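PDB 4PH8: aggregative adherence fimbrial subunit AggA, which builds, as the major pilin, the aggregative adherence fimbriae type I of enteroaggregative Escherichia coli by donor-strand complementation, and probably binds host fibronectin. Local coordinates for residues T41-G50 against K99-F107; L78-A86 against F107-N115. One frame throughout, in Å; residues are numbered along the deposited sequence.

Both contacts belong to one Ig-like beta sandwich, and their centres lie about 19 Å apart. Interaction 1 sits near one end of the domain, its centre about 17 Å from the centre of the chain, where helix 44-49 meets the connection between strands 97-100 and 108-114. Interaction 2 lies nearer the middle, where strand 108-114 pairs with the end of strand 75-82. Along the chain the order is 41-50, 78-86, 99-107 and 107-115, so the segments of the two contacts alternate. Phe-107 belongs to both, and Lys-99 of interaction 1 forms a salt bridge with Asp-83 of interaction 2. The disulfide-tethered helix and the strand pair 75-82/108-114 are thereby linked through strand 97-100 and the loop that follows it.

Interaction 1 (T41-G50 against K99-F107); sequences TTSDQCIKAG and KKLTSGNKF
Ile-47 is the apolar centre of the contact between helix 44-49 and the loop after strand 97-100. Its CG2 reaches the backbone of the turn, 3.3 Å from Thr-102 C. The other branch, with CG1 beside the backbone N (chi1 -67°), passes the Leu-101 side chain and carries CD1 to the aliphatic part of Lys-106, 3.8 Å from its CG, the two side chains meeting nearly at right angles. Beyond CG the Lys-106 chain runs fully extended, which takes its ammonium past the isoleucine to Asp-44; the salt bridge from NZ to OD1 measures 2.8 Å and comes from above the carboxylate plane.

Thr-41 closes the other end. Its hydroxyl donates to Lys-106 O, with 2.6 Å from OG1 to that oxygen, tilted from the carbonyl plane, while OG1 also stands over one face of the Phe-107 ring, toward its rim. CG2 of the threonine meets the ring atom CE1 of Phe-107 at 3.7 Å.

On the helix, Ser-43 OG caps Cys-46 N, and Cys-46 is disulfide-bonded to Cys-14. A short helix with a serine N-cap and a Schellman motif at Gly-50, packed on the type I turn 102-105, thus closes one end of the fimbrial Ig-like sandwich.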
ATOM      1  N   THR A  41      -0.812   9.792   2.216  1.00 11.00           N
ATOM      2  CA  THR A  41      -0.802  10.986   3.042  1.00 11.19           C
ATOM      3  C   THR A  41      -2.216  11.532   3.092  1.00 11.58           C
ATOM      4  O   THR A  41      -3.154  10.940   2.536  1.00 11.52           O
ATOM      5  CB  THR A  41       0.218  12.031   2.520  1.00 11.62           C
ATOM      6  OG1 THR A  41       0.430  13.062   3.508  1.00 11.30           O
ATOM      7  CG2 THR A  41      -0.225  12.627   1.199  1.00 13.15           C
ATOM      8  N   THR A  42      -2.369  12.645   3.791  1.00 10.57           N
ATOM      9  CA  THR A  42      -3.633  13.344   3.825  1.00 11.42           C
ATOM     10  C   THR A  42      -3.332  14.849   3.948  1.00 12.97           C
ATOM     11  O   THR A  42      -2.174  15.253   3.864  1.00 14.25           O
ATOM     12  CB  THR A  42      -4.526  12.798   4.974  1.00 11.12           C
ATOM     13  OG1 THR A  42      -5.801  13.444   4.941  1.00 12.58           O
ATOM     14  CG2 THR A  42      -3.871  13.051   6.320  1.00 11.82           C
ATOM     15  N   SER A  43      -4.361  15.670   4.153  1.00 14.27           N
ATOM     16  CA  SER A  43      -4.184  17.134   4.165  1.00 14.77           C
ATOM     17  C   SER A  43      -3.430  17.626   5.409  1.00 14.99           C
ATOM     18  O   SER A  43      -3.400  16.959   6.457  1.00 15.04           O
ATOM     19  CB  SER A  43      -5.535  17.831   4.088  1.00 14.62           C
ATOM     20  OG  SER A  43      -6.244  17.596   5.299  1.00 14.95           O
ATOM     21  N   ASP A  44      -2.840  18.812   5.306  1.00 16.02           N
ATOM     22  CA  ASP A  44      -2.141  19.397   6.454  1.00 17.18           C
ATOM     23  C   ASP A  44      -3.085  19.561   7.650  1.00 15.34           C
ATOM     24  O   ASP A  44      -2.704  19.276   8.769  1.00 16.12           O
ATOM     25  CB  ASP A  44      -1.529  20.741   6.096  1.00 20.35           C
ATOM     26  CG  ASP A  44      -0.298  20.612   5.208  1.00 23.31           C
ATOM     27  OD1 ASP A  44       0.237  19.492   5.017  1.00 23.70           O
ATOM     28  OD2 ASP A  44       0.150  21.651   4.698  1.00 29.10           O
ATOM     29  N   GLN A  45      -4.320  19.980   7.408  1.00 15.94           N
ATOM     30  CA  GLN A  45      -5.277  20.119   8.509  1.00 17.68           C
ATOM     31  C   GLN A  45      -5.591  18.783   9.165  1.00 15.87           C
ATOM     32  O   GLN A  45      -5.671  18.696  10.384  1.00 16.80           O
ATOM     33  CB  GLN A  45      -6.551  20.829   8.059  1.00 21.34           C
ATOM     34  CG  GLN A  45      -6.359  22.327   7.854  1.00 24.85           C
ATOM     35  CD  GLN A  45      -5.704  23.017   9.044  1.00 28.11           C
ATOM     36  OE1 GLN A  45      -4.515  23.346   9.003  1.00 33.63           O
ATOM     37  NE2 GLN A  45      -6.468  23.229  10.110  1.00 26.51           N
ATOM     38  N   CYS A  46      -5.715  17.728   8.375  1.00 15.26           N
ATOM     39  CA  CYS A  46      -5.962  16.406   8.943  1.00 14.11           C
ATOM     40  C   CYS A  46      -4.774  15.862   9.734  1.00 14.55           C
ATOM     41  O   CYS A  46      -4.966  15.156  10.732  1.00 15.04           O
ATOM     42  CB  CYS A  46      -6.383  15.426   7.863  1.00 15.15           C
ATOM     43  SG  CYS A  46      -8.054  15.783   7.338  1.00 18.42           S
ATOM     44  N   ILE A  47      -3.564  16.215   9.312  1.00 14.96           N
ATOM     45  CA  ILE A  47      -2.370  15.833  10.058  1.00 15.39           C
ATOM     46  C   ILE A  47      -2.344  16.560  11.406  1.00 16.65           C
ATOM     47  O   ILE A  47      -2.054  15.966  12.439  1.00 19.07           O
ATOM     48  CB  ILE A  47      -1.087  16.072   9.229  1.00 14.94           C
ATOM     49  CG1 ILE A  47      -1.086  15.096   8.054  1.00 14.08           C
ATOM     50  CG2 ILE A  47       0.145  15.841  10.071  1.00 15.39           C
ATOM     51  CD1 ILE A  47      -0.038  15.369   7.009  1.00 14.86           C
ATOM     52  N   LYS A  48      -2.691  17.834  11.395  1.00 15.85           N
ATOM     53  CA  LYS A  48      -2.747  18.598  12.630  1.00 18.13           C
ATOM     54  C   LYS A  48      -3.789  18.014  13.574  1.00 18.67           C
ATOM     55  O   LYS A  48      -3.634  18.063  14.784  1.00 20.55           O
ATOM     56  CB  LYS A  48      -3.083  20.049  12.343  1.00 22.36           C
ATOM     57  CG  LYS A  48      -1.976  20.825  11.659  1.00 24.97           C
ATOM     58  CD  LYS A  48      -2.302  22.298  11.757  1.00 30.81           C
ATOM     59  CE  LYS A  48      -1.846  23.096  10.565  1.00 32.68           C
ATOM     60  NZ  LYS A  48      -2.538  24.418  10.587  1.00 33.96           N
ATOM     61  N   ALA A  49      -4.849  17.458  12.995  1.00 18.68           N
ATOM     62  CA  ALA A  49      -5.954  16.903  13.770  1.00 20.88           C
ATOM     63  C   ALA A  49      -5.679  15.514  14.346  1.00 22.39           C
ATOM     64  O   ALA A  49      -6.420  15.054  15.221  1.00 32.95           O
ATOM     65  CB  ALA A  49      -7.212  16.869  12.914  1.00 23.97           C
ATOM     66  N   GLY A  50      -4.643  14.840  13.853  1.00 20.58           N
ATOM     67  CA  GLY A  50      -4.226  13.536  14.388  1.00 26.83           C
ATOM     68  C   GLY A  50      -4.543  12.312  13.532  1.00 24.80           C
ATOM     69  O   GLY A  50      -4.632  11.189  14.046  1.00 30.98           O
ATOM     70  N   LYS A  99      -0.083   4.338  10.225  1.00 11.10           N
ATOM     71  CA  LYS A  99       0.840   5.349  10.720  1.00 12.40           C
ATOM     72  C   LYS A  99       0.086   6.581  11.147  1.00 13.04           C
ATOM     73  O   LYS A  99      -0.703   7.104  10.377  1.00 13.36           O
ATOM     74  CB  LYS A  99       1.832   5.722   9.647  1.00 11.52           C
ATOM     75  CG  LYS A  99       2.895   6.707  10.107  1.00 13.75           C
ATOM     76  CD  LYS A  99       3.944   6.880   9.007  1.00 12.08           C
ATOM     77  CE  LYS A  99       5.038   7.857   9.398  1.00 11.87           C
ATOM     78  NZ  LYS A  99       6.157   7.884   8.417  1.00 12.13           N
ATOM     79  N   LYS A 100       0.352   7.038  12.370  1.00 15.10           N
ATOM     80  CA  LYS A 100      -0.137   8.316  12.843  1.00 17.03           C
ATOM     81  C   LYS A 100       0.805   9.380  12.279  1.00 16.23           C
ATOM     82  O   LYS A 100       1.973   9.450  12.641  1.00 17.76           O
ATOM     83  CB  LYS A 100      -0.173   8.327  14.384  1.00 21.21           C
ATOM     84  CG  LYS A 100      -0.289   9.695  15.037  1.00 28.54           C
ATOM     85  CD  LYS A 100      -1.598  10.394  14.716  1.00 35.86           C
ATOM     86  CE  LYS A 100      -2.055  11.259  15.887  1.00 42.23           C
ATOM     87  NZ  LYS A 100      -2.986  10.542  16.799  1.00 48.97           N
ATOM     88  N   LEU A 101       0.290  10.189  11.372  1.00 13.61           N
ATOM     89  CA  LEU A 101       1.094  11.207  10.714  1.00 13.28           C
ATOM     90  C   LEU A 101       1.317  12.402  11.633  1.00 15.91           C
ATOM     91  O   LEU A 101       0.512  12.664  12.525  1.00 18.65           O
ATOM     92  CB  LEU A 101       0.402  11.650   9.431  1.00 12.98           C
ATOM     93  CG  LEU A 101       0.176  10.535   8.399  1.00 12.69           C
ATOM     94  CD1 LEU A 101      -0.517  11.137   7.187  1.00 15.03           C
ATOM     95  CD2 LEU A 101       1.481   9.854   7.995  1.00 13.81           C
ATOM     96  N   THR A 102       2.412  13.111  11.406  1.00 16.14           N
ATOM     97  CA  THR A 102       2.714  14.358  12.098  1.00 20.72           C
ATOM     98  C   THR A 102       3.247  15.380  11.098  1.00 19.47           C
ATOM     99  O   THR A 102       3.585  15.037   9.956  1.00 17.48           O
ATOM    100  CB  THR A 102       3.765  14.155  13.206  1.00 23.03           C
ATOM    101  OG1 THR A 102       5.004  13.728  12.620  1.00 24.21           O
ATOM    102  CG2 THR A 102       3.277  13.130  14.231  1.00 26.02           C
ATOM    103  N   SER A 103       3.347  16.631  11.532  1.00 23.69           N
ATOM    104  CA  SER A 103       3.774  17.712  10.650  1.00 24.51           C
ATOM    105  C   SER A 103       5.191  17.501  10.132  1.00 21.52           C
ATOM    106  O   SER A 103       5.529  17.970   9.052  1.00 26.82           O
ATOM    107  CB  SER A 103       3.679  19.073  11.354  1.00 31.49           C
ATOM    108  OG  SER A 103       4.782  19.297  12.218  1.00 36.13           O
ATOM    109  N   GLY A 104       6.005  16.788  10.902  1.00 23.76           N
ATOM    110  CA  GLY A 104       7.382  16.489  10.525  1.00 27.92           C
ATOM    111  C   GLY A 104       7.544  15.138   9.845  1.00 24.10           C
ATOM    112  O   GLY A 104       8.639  14.786   9.435  1.00 25.09           O
ATOM    113  N   ASN A 105       6.441  14.409   9.694  1.00 20.35           N
ATOM    114  CA  ASN A 105       6.471  13.050   9.197  1.00 17.01           C
ATOM    115  C   ASN A 105       5.134  12.737   8.512  1.00 12.95           C
ATOM    116  O   ASN A 105       4.250  12.087   9.082  1.00 16.30           O
ATOM    117  CB  ASN A 105       6.742  12.111  10.363  1.00 20.94           C
ATOM    118  CG  ASN A 105       7.277  10.766   9.918  1.00 23.87           C
ATOM    119  OD1 ASN A 105       7.280  10.441   8.725  1.00 23.98           O
ATOM    120  ND2 ASN A 105       7.743   9.972  10.876  1.00 29.44           N
ATOM    121  N   LYS A 106       4.985  13.218   7.285  1.00 12.74           N
ATOM    122  CA  LYS A 106       3.652  13.346   6.672  1.00 13.78           C
ATOM    123  C   LYS A 106       3.227  12.199   5.763  1.00 12.21           C
ATOM    124  O   LYS A 106       2.099  12.184   5.278  1.00 12.85           O
ATOM    125  CB  LYS A 106       3.579  14.650   5.891  1.00 15.25           C
ATOM    126  CG  LYS A 106       3.711  15.921   6.730  1.00 17.21           C
ATOM    127  CD  LYS A 106       3.322  17.096   5.844  1.00 20.87           C
ATOM    128  CE  LYS A 106       3.373  18.444   6.542  1.00 27.05           C
ATOM    129  NZ  LYS A 106       2.950  19.472   5.559  1.00 30.66           N
ATOM    130  N   PHE A 107       4.123  11.237   5.545  1.00 12.06           N
ATOM    131  CA  PHE A 107       3.857  10.133   4.626  1.00 12.31           C
ATOM    132  C   PHE A 107       4.049   8.795   5.290  1.00 11.41           C
ATOM    133  O   PHE A 107       4.971   8.615   6.091  1.00 14.42           O
ATOM    134  CB  PHE A 107       4.777  10.216   3.400  1.00 13.63           C
ATOM    135  CG  PHE A 107       4.585  11.450   2.590  1.00 12.12           C
ATOM    136  CD1 PHE A 107       3.641  11.484   1.587  1.00 13.39           C
ATOM    137  CD2 PHE A 107       5.344  12.596   2.843  1.00 15.01           C
ATOM    138  CE1 PHE A 107       3.451  12.625   0.824  1.00 13.27           C
ATOM    139  CE2 PHE A 107       5.144  13.742   2.095  1.00 16.43           C
ATOM    140  CZ  PHE A 107       4.199  13.750   1.082  1.00 15.64           C
TER
HETATM  141  O   HOH W   1      -1.885  13.317  12.481  1.00 32.77           O

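Interaction 2 (L78-A86 against F107-N115); sequences LNPSIDGGA and FLNASVSVN
Asp-83 and Asn-109 grip each other where strand 75-82 ends. Asp-83 N donates to Asn-109 O at 2.9 Å, and OD2 takes the Asn-109 N-H at 2.8 Å on its anti lone pair, along a nearly straight path (167°). A chi1 of 73° folds the carboxylate back over its own main chain, so that one oxygen faces Asn-109 N and the other Gly-85 N. That second oxygen, OD1, accepts from Gly-85 N in an Asx turn and also meets Lys-99 in a salt bridge, so both oxygens are engaged. Before this, Ser-81 and Ser-111 form an antiparallel hydrogen-bonded pair, with 2.8 Å both from Ser-81 N to Ser-111 O and from Ser-111 N to Ser-81 O.

The tight part is the inner, apolar face. Leu-78 spreads over two valines: its CD1 touches Val-112 CG2 at 3.7 Å and Val-114 CG2 at 3.8 Å. Val-112 CG1 packs against Pro-80, and Trp-64 of strand 52-68 backs both residues. Further along, Ile-82 CG2 meets Ala-110 CB, and Ala-86 CB presses on Leu-108 CD1 at 3.3 Å, closer than normal carbon contact; Ile-97 adjoins all four of these side chains. The reverse face is looser and polar. There the side chains of Ser-81 and Ser-111 come no closer than 4.1 Å, from Ser-81 CB to Ser-111 OG. At the far end, where the strands diverge, a water bridges Asn-79 O and Ser-113 N in place of a direct backbone bond.

The chemistry implies a short ladder, sealed by hydrocarbon on one face and extended by a backbone bond from Asp-83 N and, alongside it, a carboxylate that takes the Asn-109 N-H in place of a main-chain carbonyl; the nearby lysine and the two N-H donors would probably favour a charged Asp-83.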
ATOM      1  N   LEU A  78       3.091 -11.046  -1.304  1.00 21.92           N
ATOM      2  CA  LEU A  78       4.307 -10.320  -0.956  1.00 21.41           C
ATOM      3  C   LEU A  78       4.160  -9.652   0.402  1.00 18.58           C
ATOM      4  O   LEU A  78       3.130  -9.040   0.711  1.00 21.19           O
ATOM      5  CB  LEU A  78       4.629  -9.285  -2.040  1.00 20.39           C
ATOM      6  CG  LEU A  78       4.755  -9.835  -3.470  1.00 20.22           C
ATOM      7  CD1 LEU A  78       4.885  -8.718  -4.483  1.00 23.09           C
ATOM      8  CD2 LEU A  78       5.952 -10.768  -3.573  1.00 23.84           C
ATOM      9  N   ASN A  79       5.191  -9.793   1.220  1.00 19.19           N
ATOM     10  CA  ASN A  79       5.198  -9.185   2.542  1.00 18.09           C
ATOM     11  C   ASN A  79       5.822  -7.791   2.465  1.00 16.52           C
ATOM     12  O   ASN A  79       6.962  -7.647   2.008  1.00 18.00           O
ATOM     13  CB  ASN A  79       5.984 -10.045   3.512  1.00 23.63           C
ATOM     14  CG  ASN A  79       5.742  -9.662   4.960  1.00 27.84           C
ATOM     15  OD1 ASN A  79       4.646  -9.234   5.344  1.00 34.46           O
ATOM     16  ND2 ASN A  79       6.756  -9.835   5.777  1.00 36.05           N
ATOM     17  N   PRO A  80       5.076  -6.761   2.896  1.00 14.11           N
ATOM     18  CA  PRO A  80       5.622  -5.411   2.790  1.00 13.55           C
ATOM     19  C   PRO A  80       6.722  -5.071   3.789  1.00 11.47           C
ATOM     20  O   PRO A  80       6.777  -5.613   4.901  1.00 13.73           O
ATOM     21  CB  PRO A  80       4.419  -4.491   3.039  1.00 13.70           C
ATOM     22  CG  PRO A  80       3.341  -5.350   3.566  1.00 17.29           C
ATOM     23  CD  PRO A  80       3.668  -6.783   3.319  1.00 16.46           C
ATOM     24  N   SER A  81       7.561  -4.132   3.366  1.00 10.25           N
ATOM     25  CA  SER A  81       8.425  -3.357   4.237  1.00 11.03           C
ATOM     26  C   SER A  81       7.861  -1.956   4.339  1.00 11.04           C
ATOM     27  O   SER A  81       7.303  -1.437   3.374  1.00 14.51           O
ATOM     28  CB  SER A  81       9.826  -3.316   3.653  1.00 11.85           C
ATOM     29  OG  SER A  81      10.338  -4.628   3.630  1.00 12.85           O
ATOM     30  N   ILE A  82       8.019  -1.354   5.505  1.00  9.83           N
ATOM     31  CA  ILE A  82       7.392  -0.083   5.826  1.00  9.92           C
ATOM     32  C   ILE A  82       8.406   0.866   6.442  1.00  9.96           C
ATOM     33  O   ILE A  82       9.452   0.447   6.976  1.00  9.68           O
ATOM     34  CB  ILE A  82       6.158  -0.277   6.736  1.00 10.64           C
ATOM     35  CG1 ILE A  82       6.551  -0.778   8.135  1.00 10.40           C
ATOM     36  CG2 ILE A  82       5.168  -1.202   6.049  1.00 11.33           C
ATOM     37  CD1 ILE A  82       5.363  -0.959   9.078  1.00 10.69           C
ATOM     38  N   ASP A  83       8.110   2.158   6.353  1.00 10.08           N
ATOM     39  CA  ASP A  83       9.027   3.144   6.919  1.00 10.77           C
ATOM     40  C   ASP A  83       9.119   3.030   8.452  1.00 11.24           C
ATOM     41  O   ASP A  83       8.292   2.396   9.122  1.00 11.50           O
ATOM     42  CB  ASP A  83       8.691   4.566   6.443  1.00 11.30           C
ATOM     43  CG  ASP A  83       7.444   5.155   7.078  1.00 11.00           C
ATOM     44  OD1 ASP A  83       7.449   5.330   8.311  1.00 12.34           O
ATOM     45  OD2 ASP A  83       6.483   5.516   6.344  1.00 12.63           O
ATOM     46  N   GLY A  84      10.152   3.642   9.000  1.00 12.96           N
ATOM     47  CA  GLY A  84      10.437   3.500  10.405  1.00 13.79           C
ATOM     48  C   GLY A  84       9.411   4.064  11.352  1.00 13.27           C
ATOM     49  O   GLY A  84       9.426   3.720  12.547  1.00 16.16           O
ATOM     50  N   GLY A  85       8.533   4.935  10.852  1.00 12.58           N
ATOM     51  CA  GLY A  85       7.488   5.509  11.685  1.00 14.43           C
ATOM     52  C   GLY A  85       6.142   4.814  11.630  1.00 14.43           C
ATOM     53  O   GLY A  85       5.209   5.210  12.320  1.00 16.80           O
ATOM     54  N   ALA A  86       6.042   3.793  10.793  1.00 13.25           N
ATOM     55  CA  ALA A  86       4.792   3.053  10.588  1.00 12.66           C
ATOM     56  C   ALA A  86       4.815   1.802  11.449  1.00 11.42           C
ATOM     57  O   ALA A  86       5.831   1.472  12.059  1.00 13.65           O
ATOM     58  CB  ALA A  86       4.648   2.681   9.122  1.00 13.10           C
ATOM     59  N   PHE A 107       4.123  11.237   5.545  1.00 12.06           N
ATOM     60  CA  PHE A 107       3.857  10.133   4.626  1.00 12.31           C
ATOM     61  C   PHE A 107       4.049   8.795   5.290  1.00 11.41           C
ATOM     62  O   PHE A 107       4.971   8.615   6.091  1.00 14.42           O
ATOM     63  CB  PHE A 107       4.777  10.216   3.400  1.00 13.63           C
ATOM     64  CG  PHE A 107       4.585  11.450   2.590  1.00 12.12           C
ATOM     65  CD1 PHE A 107       3.641  11.484   1.587  1.00 13.39           C
ATOM     66  CD2 PHE A 107       5.344  12.596   2.843  1.00 15.01           C
ATOM     67  CE1 PHE A 107       3.451  12.625   0.824  1.00 13.27           C
ATOM     68  CE2 PHE A 107       5.144  13.742   2.095  1.00 16.43           C
ATOM     69  CZ  PHE A 107       4.199  13.750   1.082  1.00 15.64           C
ATOM     70  N   LEU A 108       3.159   7.869   4.940  1.00  9.18           N
ATOM     71  CA  LEU A 108       3.365   6.443   5.125  1.00 10.51           C
ATOM     72  C   LEU A 108       3.933   5.888   3.831  1.00 10.04           C
ATOM     73  O   LEU A 108       3.325   6.049   2.773  1.00 11.49           O
ATOM     74  CB  LEU A 108       2.037   5.763   5.410  1.00 10.81           C
ATOM     75  CG  LEU A 108       1.999   4.233   5.463  1.00 13.82           C
ATOM     76  CD1 LEU A 108       3.042   3.688   6.407  1.00 17.16           C
ATOM     77  CD2 LEU A 108       0.612   3.787   5.896  1.00 14.93           C
ATOM     78  N   ASN A 109       5.099   5.254   3.913  1.00  9.00           N
ATOM     79  CA  ASN A 109       5.732   4.630   2.756  1.00 10.24           C
ATOM     80  C   ASN A 109       5.894   3.139   3.023  1.00  9.73           C
ATOM     81  O   ASN A 109       6.243   2.714   4.139  1.00 11.01           O
ATOM     82  CB  ASN A 109       7.106   5.271   2.451  1.00 11.88           C
ATOM     83  CG  ASN A 109       7.003   6.574   1.660  1.00 12.86           C
ATOM     84  OD1 ASN A 109       6.743   6.544   0.464  1.00 18.26           O
ATOM     85  ND2 ASN A 109       7.223   7.719   2.320  1.00 14.27           N
ATOM     86  N   ALA A 110       5.608   2.347   2.001  1.00 10.68           N
ATOM     87  CA  ALA A 110       5.768   0.899   2.053  1.00  9.60           C
ATOM     88  C   ALA A 110       6.167   0.376   0.690  1.00 10.66           C
ATOM     89  O   ALA A 110       5.846   0.967  -0.357  1.00 10.46           O
ATOM     90  CB  ALA A 110       4.497   0.216   2.508  1.00 10.07           C
ATOM     91  N   SER A 111       6.866  -0.749   0.719  1.00 11.98           N
ATOM     92  CA  SER A 111       7.303  -1.409  -0.504  1.00 12.97           C
ATOM     93  C   SER A 111       7.300  -2.937  -0.425  1.00 13.48           C
ATOM     94  O   SER A 111       7.282  -3.533   0.652  1.00 14.12           O
ATOM     95  CB  SER A 111       8.691  -0.918  -0.876  1.00 13.78           C
ATOM     96  OG  SER A 111       9.657  -1.390   0.039  1.00 16.48           O
ATOM     97  N   VAL A 112       7.249  -3.558  -1.600  1.00 16.00           N
ATOM     98  CA  VAL A 112       7.463  -4.993  -1.736  1.00 15.99           C
ATOM     99  C   VAL A 112       8.447  -5.200  -2.864  1.00 18.58           C
ATOM    100  O   VAL A 112       8.770  -4.264  -3.610  1.00 15.47           O
ATOM    101  CB  VAL A 112       6.159  -5.782  -2.015  1.00 16.88           C
ATOM    102  CG1 VAL A 112       5.230  -5.743  -0.809  1.00 17.79           C
ATOM    103  CG2 VAL A 112       5.452  -5.306  -3.291  1.00 17.59           C
ATOM    104  N   SER A 113       8.921  -6.430  -2.993  1.00 21.81           N
ATOM    105  CA  SER A 113       9.853  -6.772  -4.054  1.00 22.08           C
ATOM    106  C   SER A 113       9.579  -8.170  -4.572  1.00 24.56           C
ATOM    107  O   SER A 113       9.230  -9.077  -3.799  1.00 24.02           O
ATOM    108  CB  SER A 113      11.289  -6.679  -3.540  1.00 24.61           C
ATOM    109  OG  SER A 113      12.210  -6.898  -4.598  1.00 32.93           O
ATOM    110  N   VAL A 114       9.696  -8.328  -5.884  1.00 27.20           N
ATOM    111  CA  VAL A 114       9.687  -9.646  -6.497  1.00 26.39           C
ATOM    112  C   VAL A 114      11.129  -9.975  -6.875  1.00 27.78           C
ATOM    113  O   VAL A 114      11.784  -9.210  -7.586  1.00 31.27           O
ATOM    114  CB  VAL A 114       8.767  -9.729  -7.738  1.00 29.63           C
ATOM    115  CG1 VAL A 114       9.000 -11.042  -8.486  1.00 30.67           C
ATOM    116  CG2 VAL A 114       7.307  -9.611  -7.332  1.00 32.36           C
ATOM    117  N   ASN A 115      11.607 -11.107  -6.365  1.00 30.87           N
ATOM    118  CA  ASN A 115      12.928 -11.640  -6.695  1.00 35.32           C
ATOM    119  C   ASN A 115      12.744 -12.749  -7.727  1.00 34.58           C
ATOM    120  O   ASN A 115      12.274 -13.843  -7.384  1.00 33.66           O
ATOM    121  CB  ASN A 115      13.597 -12.199  -5.433  1.00 40.14           C
ATOM    122  CG  ASN A 115      15.041 -12.625  -5.653  1.00 42.18           C
ATOM    123  OD1 ASN A 115      15.619 -12.462  -6.739  1.00 40.63           O
ATOM    124  ND2 ASN A 115      15.638 -13.177  -4.602  1.00 42.34           N
TER
HETATM  125  O   HOH W   2       7.987  -8.230  -0.573  1.00 24.72           O